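Local atomic coordinates of endoglucanase (Uncultured bacterium, PDB entry 3X17), a protein that hydrolyses internal beta-1,4-glucosidic bonds of cellulose, as a family 9 glycoside hydrolase with an N-terminal Ig-like domain and an (alpha/alpha)6 barrel. Residues A[191-196]-A[380-385]; A[275-280]-A[340-345]; A[412-417]-A[458-463]; A[506-511]-A[527-532]; A[515-520]-A[535-540]. One frame throughout, in Å; residues are numbered along the deposited sequence.

Interaction 1 of 5, residues A[191-196]-A[380-385]; sequences AAQLLK and AALGYF
A192, Q193 and K196 on helix 184-200 meet L382 and F385 at the start of helix 381-390, inside the (alpha/alpha)6 barrel of the family 9 domain. The two segments run in roughly the same direction, consistent with helices of such a barrel, but the local axes of 191-196 and 381-385 come no closer than 11.9 Å. L382 and K196 span most of this gap, A192 adding only its methyl, and W342 of helix 337-351 lies against both A192 and L382. Along the first helix, A192 CB rests 3.7 Å from L382 CD1, which is reached because the leucine extends with CG anti to its carbonyl carbon. One residue on, Q193 brushes the same methyl only loosely with CG, 4.4 Å from L382 CD1, while its amide turns back to the backbone oxygen of V189 on its own helix. A turn later comes K196, whose chain leaves with CG anti to the backbone N (chi1 -158°) and then bends at chi2 (56°). This path carries CG past L382 CD2 at 4.3 Å and delivers the amine to salt bridges with E199 and D386, so that a buried charge is paired from both helices. A methionine in its place would probably leave E199 and D386 without a cationic mate in this buried setting. The hydrocarbon part of the lysine serves a second partner, F385, whose ring is also stacked on F448. K196 CE comes to the rim of that phenyl group, near its plane, 3.6 Å from F385 CD2.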
# COMPACT_ATOMS: atom_id res chain seq x y z
N ALA A 191 6.41 7.13 -0.80
CA ALA A 191 7.63 7.37 -0.03
C ALA A 191 7.30 7.79 1.42
O ALA A 191 7.92 7.31 2.39
CB ALA A 191 8.49 8.40 -0.71
N ALA A 192 6.28 8.64 1.55
CA ALA A 192 5.82 9.11 2.88
C ALA A 192 5.40 7.93 3.74
O ALA A 192 5.67 7.91 4.93
CB ALA A 192 4.65 10.08 2.74
N GLN A 193 4.67 6.98 3.14
CA GLN A 193 4.17 5.85 3.89
C GLN A 193 5.27 4.85 4.28
O GLN A 193 5.27 4.34 5.40
CB GLN A 193 3.00 5.16 3.19
CG GLN A 193 1.72 5.96 3.13
CD GLN A 193 0.65 5.28 2.28
OE1 GLN A 193 -0.18 4.53 2.79
NE2 GLN A 193 0.65 5.57 0.99
N LEU A 194 6.23 4.60 3.41
CA LEU A 194 7.39 3.81 3.84
C LEU A 194 8.14 4.52 4.97
O LEU A 194 8.59 3.89 5.93
CB LEU A 194 8.33 3.51 2.66
CG LEU A 194 7.70 2.83 1.43
CD1 LEU A 194 8.77 2.67 0.33
CD2 LEU A 194 7.05 1.45 1.74
N LEU A 195 8.22 5.84 4.89
CA LEU A 195 8.95 6.59 5.89
C LEU A 195 8.28 6.41 7.25
O LEU A 195 8.95 6.24 8.27
CB LEU A 195 9.00 8.09 5.54
CG LEU A 195 10.12 8.54 4.61
CD1 LEU A 195 9.86 10.00 4.22
CD2 LEU A 195 11.51 8.42 5.26
N LYS A 196 6.95 6.44 7.25
CA LYS A 196 6.18 6.35 8.48
C LYS A 196 6.27 4.95 9.07
O LYS A 196 6.27 4.79 10.28
CB LYS A 196 4.71 6.68 8.17
CG LYS A 196 3.91 7.13 9.35
CD LYS A 196 4.54 8.34 10.03
CE LYS A 196 4.10 8.37 11.50
NZ LYS A 196 4.93 9.36 12.27
N ALA A 380 -3.95 13.43 3.79
CA ALA A 380 -3.88 14.29 4.96
C ALA A 380 -3.89 13.56 6.32
O ALA A 380 -3.53 14.15 7.32
CB ALA A 380 -4.98 15.38 4.91
N ALA A 381 -4.26 12.27 6.35
CA ALA A 381 -4.23 11.54 7.63
C ALA A 381 -2.82 11.52 8.21
O ALA A 381 -2.66 11.48 9.44
CB ALA A 381 -4.74 10.12 7.46
N LEU A 382 -1.81 11.47 7.35
CA LEU A 382 -0.43 11.54 7.81
C LEU A 382 -0.14 12.88 8.49
O LEU A 382 0.67 12.98 9.42
CB LEU A 382 0.54 11.35 6.64
CG LEU A 382 0.53 10.00 5.88
CD1 LEU A 382 1.43 10.04 4.62
CD2 LEU A 382 0.94 8.82 6.76
N GLY A 383 -0.83 13.92 8.05
CA GLY A 383 -0.63 15.22 8.66
C GLY A 383 -1.31 15.23 10.02
O GLY A 383 -0.73 15.69 11.00
N TYR A 384 -2.56 14.76 10.07
CA TYR A 384 -3.26 14.62 11.34
C TYR A 384 -2.36 13.92 12.35
O TYR A 384 -2.15 14.42 13.45
CB TYR A 384 -4.53 13.78 11.16
CG TYR A 384 -5.73 14.57 10.74
CD1 TYR A 384 -5.94 14.93 9.41
CD2 TYR A 384 -6.73 14.85 11.66
CE1 TYR A 384 -7.10 15.63 9.02
CE2 TYR A 384 -7.88 15.51 11.28
CZ TYR A 384 -8.06 15.92 9.98
OH TYR A 384 -9.23 16.57 9.65
N PHE A 385 -1.81 12.77 11.96
CA PHE A 385 -1.07 11.92 12.88
C PHE A 385 0.23 12.57 13.29
O PHE A 385 0.63 12.47 14.45
CB PHE A 385 -0.80 10.55 12.25
CG PHE A 385 -0.29 9.51 13.24
CD1 PHE A 385 -1.16 8.92 14.17
CD2 PHE A 385 1.05 9.17 13.27
CE1 PHE A 385 -0.69 8.02 15.12
CE2 PHE A 385 1.52 8.22 14.17
CZ PHE A 385 0.65 7.64 15.10

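Interaction 2 of 5, residues A[275-280]-A[340-345]; sequences TAKAAA and RFWAAV
W342 turns its indole toward A280 through a first torsion of 173°, which sets CG opposite the backbone N; the methyl of A280 then lies over the middle of one indole face. This is a CH-pi contact, although the model draws the two too close for the exact spacing to carry weight. K277 leaves its helix differently, with CG anti to the carbonyl carbon, and this methylene sits in the plane of the same ring at its edge, 3.9 Å from W342 CZ3. Face and edge of one tryptophan are thus both taken by a single turn of the partner helix. The rest illustrates how alanine lets helices close up. Segments 275-280 and 340-345 run at 26° to each other, with local axes only 7.8 Å apart, and the CA atoms of A280 and A343 approach to 4.0 Å. A343 CB is met by both A279 CB, at 3.9 Å, and A276 O, at 3.3 Å. At the other end A276 CB stands 3.8 Å from R340 N, whereas the guanidinium of R340 turns away to D336. Between the two segments the contact is methyl and indole packing without a polar bond. The polar end of K277 reaches past the tryptophan to D339, a calcium ligand just ahead of 340-345 on the same helix; this salt bridge adds a polar tie between the two helices, and the amine also bonds Q273. With the lysine about 4 Å from that calcium ion, it probably helps to position D339 and balance the negative charge of the metal site.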
# COMPACT_ATOMS: atom_id res chain seq x y z
N THR A 275 3.28 19.34 -6.10
CA THR A 275 4.28 20.18 -5.47
C THR A 275 4.19 20.05 -3.93
O THR A 275 5.19 19.84 -3.22
CB THR A 275 4.10 21.65 -5.95
OG1 THR A 275 4.26 21.72 -7.38
CG2 THR A 275 5.09 22.56 -5.28
N ALA A 276 2.96 20.03 -3.43
CA ALA A 276 2.70 19.94 -1.98
C ALA A 276 2.98 18.52 -1.44
O ALA A 276 3.64 18.36 -0.41
CB ALA A 276 1.23 20.35 -1.68
N LYS A 277 2.54 17.49 -2.15
CA LYS A 277 2.90 16.11 -1.79
C LYS A 277 4.42 15.92 -1.70
O LYS A 277 4.92 15.36 -0.74
CB LYS A 277 2.35 15.09 -2.77
CG LYS A 277 0.87 14.75 -2.59
CD LYS A 277 0.40 13.91 -3.78
CE LYS A 277 -0.97 13.29 -3.57
NZ LYS A 277 -2.03 14.25 -4.01
N ALA A 278 5.16 16.49 -2.65
CA ALA A 278 6.60 16.28 -2.63
C ALA A 278 7.19 17.07 -1.47
O ALA A 278 8.07 16.59 -0.78
CB ALA A 278 7.22 16.71 -3.96
N ALA A 279 6.68 18.27 -1.24
CA ALA A 279 7.06 19.03 -0.06
C ALA A 279 6.89 18.21 1.20
O ALA A 279 7.77 18.16 2.03
CB ALA A 279 6.27 20.39 0.06
N ALA A 280 5.73 17.57 1.35
CA ALA A 280 5.43 16.84 2.57
C ALA A 280 6.41 15.67 2.74
O ALA A 280 7.02 15.48 3.80
CB ALA A 280 3.96 16.35 2.57
N ARG A 340 -1.77 20.46 0.61
CA ARG A 340 -1.12 21.62 1.27
C ARG A 340 -1.14 21.51 2.79
O ARG A 340 -0.14 21.81 3.45
CB ARG A 340 -1.73 22.96 0.85
CG ARG A 340 -1.61 23.29 -0.62
CD ARG A 340 -2.34 24.61 -0.94
NE ARG A 340 -2.38 24.89 -2.37
CZ ARG A 340 -1.82 25.95 -2.95
NH1 ARG A 340 -1.16 26.85 -2.24
NH2 ARG A 340 -1.92 26.11 -4.26
N PHE A 341 -2.27 21.12 3.36
CA PHE A 341 -2.34 20.86 4.81
C PHE A 341 -1.19 19.94 5.22
O PHE A 341 -0.39 20.26 6.13
CB PHE A 341 -3.70 20.22 5.15
CG PHE A 341 -3.79 19.67 6.56
CD1 PHE A 341 -4.08 20.51 7.62
CD2 PHE A 341 -3.58 18.32 6.81
CE1 PHE A 341 -4.22 20.01 8.91
CE2 PHE A 341 -3.73 17.81 8.09
CZ PHE A 341 -4.00 18.67 9.16
N TRP A 342 -1.07 18.81 4.52
CA TRP A 342 -0.07 17.79 4.88
C TRP A 342 1.34 18.36 4.79
O TRP A 342 2.16 18.18 5.68
CB TRP A 342 -0.23 16.56 4.00
CG TRP A 342 0.85 15.53 4.17
CD1 TRP A 342 1.40 15.11 5.34
CD2 TRP A 342 1.34 14.66 3.15
NE1 TRP A 342 2.29 14.09 5.11
CE2 TRP A 342 2.27 13.79 3.77
CE3 TRP A 342 1.16 14.59 1.76
CZ2 TRP A 342 3.06 12.89 3.03
CZ3 TRP A 342 1.96 13.72 1.03
CH2 TRP A 342 2.88 12.86 1.67
N ALA A 343 1.61 19.09 3.72
CA ALA A 343 2.91 19.73 3.56
C ALA A 343 3.18 20.74 4.68
O ALA A 343 4.26 20.74 5.27
CB ALA A 343 3.03 20.39 2.16
N ALA A 344 2.19 21.59 4.97
CA ALA A 344 2.29 22.50 6.12
C ALA A 344 2.65 21.82 7.44
O ALA A 344 3.57 22.25 8.13
CB ALA A 344 1.03 23.38 6.27
N VAL A 345 1.94 20.76 7.79
CA VAL A 345 2.24 19.99 9.01
C VAL A 345 3.69 19.53 9.02
O VAL A 345 4.42 19.81 9.96
CB VAL A 345 1.29 18.77 9.16
CG1 VAL A 345 1.77 17.84 10.29
CG2 VAL A 345 -0.13 19.26 9.45

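Interaction 3 of 5, residues A[412-417]-A[458-463]; sequences SVFQTY and YERAAL
Helix 396-418 meets helix 456-469 in the helical barrel of the catalytic domain, where F414 and Y417, one turn apart, close over Y458, R460 and A461. The local axes cross steeply, at 62° and 10.6 Å, so the contact is confined to a short patch. A461 is its pivot. The methyl group stands over the centre of the Y417 ring, a CH-pi contact with CB 3.7 Å from the ring centroid, and on another side it reaches the rim of the F414 ring, 3.9 Å from CD1. L446 of helix 435-452 touches both A461 and Y458 and so ties a third helix to the patch. F414 directs its ring across with CG anti to the backbone N, and Y458 CE1 comes to 3.6 Å from F414 CG. These two rings meet obliquely, their planes 53° apart, in neither a stack nor a T-shape. The outer margin is polar. R460 leaves its helix extended, then bends at chi3, which brings NE to the hydroxyl of Y417, at the edge of the guanidinium. The two side chains cross at about a right angle, and the bond is long and slightly tilted from the guanidinium plane: R460 NE donates to Y417 OH at 3.3 Å.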
# COMPACT_ATOMS: atom_id res chain seq x y z
N SER A 412 -15.26 4.37 12.70
CA SER A 412 -15.98 3.97 11.49
C SER A 412 -15.35 2.77 10.76
O SER A 412 -16.06 1.86 10.35
CB SER A 412 -16.23 5.15 10.54
OG SER A 412 -14.99 5.72 10.17
N VAL A 413 -14.02 2.73 10.63
CA VAL A 413 -13.40 1.54 10.04
C VAL A 413 -13.80 0.28 10.82
O VAL A 413 -14.25 -0.70 10.21
CB VAL A 413 -11.86 1.65 9.90
CG1 VAL A 413 -11.29 0.32 9.49
CG2 VAL A 413 -11.51 2.71 8.86
N PHE A 414 -13.63 0.30 12.14
CA PHE A 414 -13.93 -0.85 12.97
C PHE A 414 -15.37 -1.33 12.84
O PHE A 414 -15.63 -2.53 12.77
CB PHE A 414 -13.62 -0.55 14.43
CG PHE A 414 -13.62 -1.79 15.30
CD1 PHE A 414 -12.58 -2.71 15.20
CD2 PHE A 414 -14.72 -2.10 16.11
CE1 PHE A 414 -12.60 -3.89 15.94
CE2 PHE A 414 -14.74 -3.27 16.86
CZ PHE A 414 -13.68 -4.18 16.76
N GLN A 415 -16.31 -0.38 12.73
CA GLN A 415 -17.71 -0.73 12.53
C GLN A 415 -17.96 -1.49 11.22
O GLN A 415 -18.78 -2.43 11.16
CB GLN A 415 -18.58 0.52 12.57
CG GLN A 415 -19.89 0.37 11.82
CD GLN A 415 -20.79 1.60 11.94
OE1 GLN A 415 -21.80 1.70 11.25
NE2 GLN A 415 -20.43 2.52 12.83
N THR A 416 -17.28 -1.06 10.14
CA THR A 416 -17.39 -1.80 8.88
C THR A 416 -16.77 -3.20 9.03
O THR A 416 -17.34 -4.20 8.59
CB THR A 416 -16.74 -1.04 7.71
OG1 THR A 416 -17.24 0.29 7.67
CG2 THR A 416 -17.05 -1.74 6.37
N TYR A 417 -15.63 -3.26 9.68
CA TYR A 417 -14.97 -4.54 9.88
C TYR A 417 -15.92 -5.52 10.58
O TYR A 417 -15.95 -6.71 10.26
CB TYR A 417 -13.70 -4.33 10.70
CG TYR A 417 -13.21 -5.54 11.47
CD1 TYR A 417 -12.45 -6.52 10.86
CD2 TYR A 417 -13.43 -5.65 12.85
CE1 TYR A 417 -11.97 -7.63 11.57
CE2 TYR A 417 -12.91 -6.72 13.58
CZ TYR A 417 -12.20 -7.72 12.92
OH TYR A 417 -11.69 -8.80 13.61
N TYR A 458 -8.48 -3.19 17.81
CA TYR A 458 -8.08 -2.45 16.62
C TYR A 458 -6.90 -3.17 15.97
O TYR A 458 -6.89 -3.41 14.76
CB TYR A 458 -7.73 -1.01 16.95
CG TYR A 458 -8.92 -0.08 17.08
CD1 TYR A 458 -10.22 -0.53 16.88
CD2 TYR A 458 -8.75 1.25 17.44
CE1 TYR A 458 -11.32 0.32 17.06
CE2 TYR A 458 -9.82 2.11 17.59
CZ TYR A 458 -11.10 1.65 17.39
OH TYR A 458 -12.15 2.54 17.47
N GLU A 459 -5.98 -3.63 16.80
CA GLU A 459 -4.83 -4.37 16.31
C GLU A 459 -5.24 -5.70 15.67
O GLU A 459 -4.71 -6.10 14.62
CB GLU A 459 -3.86 -4.60 17.46
CG GLU A 459 -2.44 -4.90 17.03
CD GLU A 459 -1.47 -4.95 18.21
OE1 GLU A 459 -1.14 -3.88 18.75
OE2 GLU A 459 -1.10 -6.05 18.64
N ARG A 460 -6.25 -6.32 16.25
CA ARG A 460 -6.81 -7.51 15.63
C ARG A 460 -7.42 -7.17 14.26
O ARG A 460 -7.20 -7.89 13.29
CB ARG A 460 -7.85 -8.21 16.52
CG ARG A 460 -8.44 -9.49 15.85
CD ARG A 460 -9.50 -10.18 16.73
NE ARG A 460 -10.79 -9.48 16.69
CZ ARG A 460 -11.34 -8.83 17.72
NH1 ARG A 460 -10.71 -8.79 18.89
NH2 ARG A 460 -12.51 -8.20 17.57
N ALA A 461 -8.19 -6.08 14.20
CA ALA A 461 -8.83 -5.69 12.96
C ALA A 461 -7.80 -5.35 11.89
O ALA A 461 -8.03 -5.61 10.72
CB ALA A 461 -9.81 -4.52 13.18
N ALA A 462 -6.69 -4.73 12.28
CA ALA A 462 -5.61 -4.45 11.35
C ALA A 462 -4.98 -5.75 10.87
O ALA A 462 -4.73 -5.93 9.66
CB ALA A 462 -4.55 -3.55 12.01
N LEU A 463 -4.70 -6.67 11.79
CA LEU A 463 -4.12 -7.96 11.39
C LEU A 463 -5.01 -8.63 10.36
O LEU A 463 -4.53 -9.28 9.42
CB LEU A 463 -3.95 -8.90 12.59
CG LEU A 463 -3.44 -10.31 12.29
CD1 LEU A 463 -2.06 -10.22 11.57
CD2 LEU A 463 -3.27 -11.06 13.62

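Interaction 4 of 5, residues A[506-511]-A[527-532]; sequences LLVGGP and RGYADV
Y529 reaches from CB to its hydroxyl along segment 506-511, meeting a different residue at each step. Its CB lies beside the proline ring, 4.2 Å from P511 CD. With CG anti to the backbone N (chi1 160°), the ring then runs past G510, with Y529 CD1 4.1 Å from G510 CA. Further out, Y529 CE1 touches V508 CG2 at 3.9 Å, the two side chains crossing at about a right angle. At the tip, OH is hydrogen-bonded to the side-chain oxygen of N539, which fixes how far the ring can swing, and Y479 meets the ring edge-to-face. G510 has backbone angles that call for glycine. Beside the tyrosine, P511 CA points its hydrogen at G528 O, 3.3 Å away, a CA-H...O contact. G528 is the centre of an inverse gamma turn, closed by Y529 N bonding to R527 O at 2.9 Å, and this turn presents the carbonyl. Both segments belong to the long coil between helices 494-499 and 543-558. Around it, L507 packs on helices 435-452 and 543-558, L506 on helix 115-130, and N436 of helix 435-452 binds the carbonyl of V508.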
# COMPACT_ATOMS: atom_id res chain seq x y z
N LEU A 506 4.67 -8.18 -4.70
CA LEU A 506 3.77 -7.10 -5.21
C LEU A 506 2.31 -7.41 -4.90
O LEU A 506 1.79 -8.46 -5.29
CB LEU A 506 3.94 -6.90 -6.72
CG LEU A 506 5.33 -6.59 -7.27
CD1 LEU A 506 5.34 -6.83 -8.78
CD2 LEU A 506 5.69 -5.13 -6.97
N LEU A 507 1.63 -6.46 -4.28
CA LEU A 507 0.20 -6.57 -4.04
C LEU A 507 -0.61 -6.10 -5.27
O LEU A 507 -0.55 -4.92 -5.65
CB LEU A 507 -0.18 -5.72 -2.82
CG LEU A 507 -1.66 -5.54 -2.44
CD1 LEU A 507 -2.31 -6.88 -2.07
CD2 LEU A 507 -1.78 -4.57 -1.28
N VAL A 508 -1.49 -6.97 -5.78
CA VAL A 508 -2.42 -6.57 -6.83
C VAL A 508 -3.61 -5.82 -6.27
O VAL A 508 -3.93 -5.95 -5.10
CB VAL A 508 -2.89 -7.75 -7.72
CG1 VAL A 508 -1.70 -8.38 -8.45
CG2 VAL A 508 -3.67 -8.81 -6.91
N GLY A 509 -4.21 -4.98 -7.10
CA GLY A 509 -5.37 -4.19 -6.71
C GLY A 509 -6.48 -4.97 -6.02
O GLY A 509 -7.07 -4.47 -5.07
N GLY A 510 -6.88 -6.09 -6.59
CA GLY A 510 -7.92 -6.93 -6.01
C GLY A 510 -9.34 -6.63 -6.50
O GLY A 510 -9.53 -5.84 -7.43
N PRO A 511 -10.35 -7.18 -5.80
CA PRO A 511 -11.75 -7.14 -6.19
C PRO A 511 -12.25 -5.73 -6.47
O PRO A 511 -11.91 -4.78 -5.75
CB PRO A 511 -12.49 -7.71 -4.97
CG PRO A 511 -11.51 -8.56 -4.28
CD PRO A 511 -10.11 -8.14 -4.72
N ARG A 527 -15.68 -10.91 -4.77
CA ARG A 527 -15.41 -11.89 -5.80
C ARG A 527 -15.06 -11.30 -7.16
O ARG A 527 -14.80 -12.06 -8.09
CB ARG A 527 -16.59 -12.85 -5.94
CG ARG A 527 -16.56 -13.97 -4.94
CD ARG A 527 -17.72 -14.91 -5.21
NE ARG A 527 -17.67 -16.06 -4.33
CZ ARG A 527 -18.21 -16.07 -3.12
NH1 ARG A 527 -18.88 -15.01 -2.69
NH2 ARG A 527 -18.10 -17.15 -2.36
N GLY A 528 -15.05 -9.97 -7.27
CA GLY A 528 -14.81 -9.32 -8.56
C GLY A 528 -13.36 -9.23 -9.01
O GLY A 528 -12.81 -8.16 -9.14
N TYR A 529 -12.71 -10.37 -9.21
CA TYR A 529 -11.26 -10.38 -9.47
C TYR A 529 -10.93 -11.52 -10.40
O TYR A 529 -11.51 -12.59 -10.29
CB TYR A 529 -10.47 -10.58 -8.16
CG TYR A 529 -9.05 -11.07 -8.37
CD1 TYR A 529 -8.00 -10.17 -8.51
CD2 TYR A 529 -8.75 -12.44 -8.40
CE1 TYR A 529 -6.67 -10.62 -8.67
CE2 TYR A 529 -7.43 -12.90 -8.59
CZ TYR A 529 -6.40 -11.97 -8.77
OH TYR A 529 -5.09 -12.40 -8.94
N ALA A 530 -9.90 -11.36 -11.23
CA ALA A 530 -9.46 -12.45 -12.12
C ALA A 530 -7.96 -12.49 -12.27
O ALA A 530 -7.34 -11.51 -12.69
CB ALA A 530 -10.13 -12.33 -13.49
N ASP A 531 -7.38 -13.66 -12.03
CA ASP A 531 -5.93 -13.76 -12.16
C ASP A 531 -5.53 -13.91 -13.63
O ASP A 531 -5.11 -14.97 -14.06
CB ASP A 531 -5.38 -14.90 -11.30
CG ASP A 531 -3.85 -14.97 -11.33
OD1 ASP A 531 -3.20 -14.05 -11.91
OD2 ASP A 531 -3.30 -15.93 -10.75
N VAL A 532 -5.61 -12.83 -14.39
CA VAL A 532 -5.23 -12.90 -15.79
C VAL A 532 -4.54 -11.60 -16.17
O VAL A 532 -4.87 -10.52 -15.64
CB VAL A 532 -6.47 -13.14 -16.71
CG1 VAL A 532 -7.47 -12.00 -16.57
CG2 VAL A 532 -6.03 -13.25 -18.14

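Interaction 5 of 5, residues A[515-520]-A[535-540]; sequences PQTKAI and SYETNE
Y536 receives the amide of Q516 at the edge of its ring: Q516 NE2 lies in the ring plane and donates to Y536 OH at 2.9 Å, with the amide and ring planes steeply inclined. The methyl of T517 comes in obliquely, CG2 being 3.4 Å from Y536 CE2. The second flat group, the carboxylate of E537, is gripped more firmly. Its OE1 takes three bonds: Q516 N at 2.8 Å and nearly straight (171°), T517 N at 3.0 Å, and T517 OG1 at 3.0 Å. Both amides meet it from out of the carboxylate plane, whereas OE1 accepts the T517 hydroxyl through its syn lone pair. S535 OG donates to the other oxygen, E537 OE2, at 3.1 Å, and so helps to fix the rotation of the group. A bend at chi2 (-78°) turns the carboxylate to these donors. With an alanine here, the successive amides of Q516 and T517 would probably lose their shared acceptor, and the T517 hydroxyl would be left to turn. One carboxylate oxygen thus clamps two arms of the loop before helix 543-558, whose SYETNE sequence is consistent with the C-terminal signature of family 9, beside the substrate cleft in relatives.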
# COMPACT_ATOMS: atom_id res chain seq x y z
N PRO A 515 -15.84 -2.91 -13.43
CA PRO A 515 -14.90 -3.43 -14.43
C PRO A 515 -14.60 -2.49 -15.59
O PRO A 515 -15.45 -1.69 -15.96
CB PRO A 515 -15.61 -4.68 -14.97
CG PRO A 515 -17.07 -4.47 -14.66
CD PRO A 515 -17.10 -3.66 -13.40
N GLN A 516 -13.46 -2.72 -16.24
CA GLN A 516 -12.99 -1.94 -17.38
C GLN A 516 -12.63 -2.90 -18.50
O GLN A 516 -12.38 -2.48 -19.62
CB GLN A 516 -11.71 -1.19 -17.03
CG GLN A 516 -11.86 -0.26 -15.86
CD GLN A 516 -11.41 1.15 -16.18
OE1 GLN A 516 -11.75 2.08 -15.46
NE2 GLN A 516 -10.61 1.31 -17.24
N THR A 517 -12.44 -4.16 -18.16
CA THR A 517 -11.96 -5.12 -19.12
C THR A 517 -12.92 -6.30 -19.20
O THR A 517 -14.01 -6.27 -18.62
CB THR A 517 -10.54 -5.62 -18.75
OG1 THR A 517 -10.60 -6.41 -17.56
CG2 THR A 517 -9.61 -4.46 -18.50
N LYS A 518 -12.51 -7.32 -19.93
CA LYS A 518 -13.42 -8.35 -20.39
C LYS A 518 -13.67 -9.40 -19.30
O LYS A 518 -14.77 -9.95 -19.19
CB LYS A 518 -12.88 -9.02 -21.66
CG LYS A 518 -13.91 -9.87 -22.40
CD LYS A 518 -13.73 -9.80 -23.93
CE LYS A 518 -13.92 -11.19 -24.60
NZ LYS A 518 -12.86 -12.18 -24.23
N ALA A 519 -12.65 -9.64 -18.47
CA ALA A 519 -12.57 -10.91 -17.74
C ALA A 519 -13.23 -10.92 -16.36
O ALA A 519 -13.21 -11.93 -15.67
CB ALA A 519 -11.12 -11.38 -17.65
N ILE A 520 -13.83 -9.80 -15.97
CA ILE A 520 -14.68 -9.77 -14.78
C ILE A 520 -15.95 -9.00 -15.05
O ILE A 520 -15.95 -7.95 -15.70
CB ILE A 520 -13.98 -9.07 -13.60
CG1 ILE A 520 -13.48 -7.69 -14.02
CG2 ILE A 520 -12.83 -9.90 -13.05
CD1 ILE A 520 -14.29 -6.56 -13.42
N SER A 535 -6.35 -8.10 -16.99
CA SER A 535 -7.21 -7.43 -16.02
C SER A 535 -6.38 -6.46 -15.22
O SER A 535 -5.85 -6.81 -14.17
CB SER A 535 -7.89 -8.43 -15.09
OG SER A 535 -8.76 -7.76 -14.20
N TYR A 536 -6.20 -5.26 -15.76
CA TYR A 536 -5.42 -4.26 -15.10
C TYR A 536 -6.21 -3.58 -13.97
O TYR A 536 -5.63 -2.91 -13.11
CB TYR A 536 -4.86 -3.27 -16.11
CG TYR A 536 -5.93 -2.49 -16.89
CD1 TYR A 536 -6.60 -1.44 -16.30
CD2 TYR A 536 -6.23 -2.80 -18.22
CE1 TYR A 536 -7.61 -0.73 -16.99
CE2 TYR A 536 -7.23 -2.09 -18.92
CZ TYR A 536 -7.90 -1.05 -18.29
OH TYR A 536 -8.86 -0.30 -18.96
N GLU A 537 -7.51 -3.74 -13.95
CA GLU A 537 -8.28 -3.11 -12.90
C GLU A 537 -8.48 -3.98 -11.67
O GLU A 537 -9.09 -3.61 -10.72
CB GLU A 537 -9.59 -2.55 -13.45
CG GLU A 537 -10.72 -3.49 -13.55
CD GLU A 537 -10.62 -4.39 -14.72
OE1 GLU A 537 -11.61 -4.70 -15.36
OE2 GLU A 537 -9.52 -4.81 -14.97
N THR A 538 -7.91 -5.15 -11.70
CA THR A 538 -8.17 -6.18 -10.71
C THR A 538 -6.84 -6.84 -10.31
O THR A 538 -6.66 -7.28 -9.17
CB THR A 538 -9.11 -7.20 -11.35
OG1 THR A 538 -10.47 -6.93 -10.97
CG2 THR A 538 -8.72 -8.57 -11.13
N ASN A 539 -5.93 -6.94 -11.27
CA ASN A 539 -4.78 -7.83 -11.12
C ASN A 539 -3.48 -7.14 -11.46
O ASN A 539 -2.50 -7.77 -11.90
CB ASN A 539 -4.95 -9.09 -11.98
CG ASN A 539 -4.13 -10.26 -11.46
OD1 ASN A 539 -4.03 -10.49 -10.24
ND2 ASN A 539 -3.53 -11.01 -12.38
N GLU A 540 -3.48 -5.83 -11.28
CA GLU A 540 -2.27 -5.04 -11.48
C GLU A 540 -1.75 -4.53 -10.12
O GLU A 540 -2.51 -3.94 -9.33
CB GLU A 540 -2.54 -3.85 -12.41
CG GLU A 540 -1.24 -3.11 -12.79
CD GLU A 540 -1.44 -1.81 -13.55
OE1 GLU A 540 -2.56 -1.24 -13.49
OE2 GLU A 540 -0.47 -1.34 -14.18

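How the interactions relate
The five contacts fall into two clusters and one outlier. Interactions 1 and 2, with centres 11 Å apart, are joined by W342 of interaction 2, which packs on A192 and L382; interaction 2 is nested in the loop closed by interaction 1. K277 lies about 4 Å from a bound calcium ion and L382 about 12 Å from a bound calcium ion. Interactions 4 and 5 interlock, centres 8 Å apart, their segments alternating along the chain; G510 N is 2.9 Å from T538 O, a probable hydrogen bond. Their loop carries what appears to be the family 9 C-terminal signature, so they probably lie near the substrate cleft, whereas interactions 1 to 3 belong to the helical barrel.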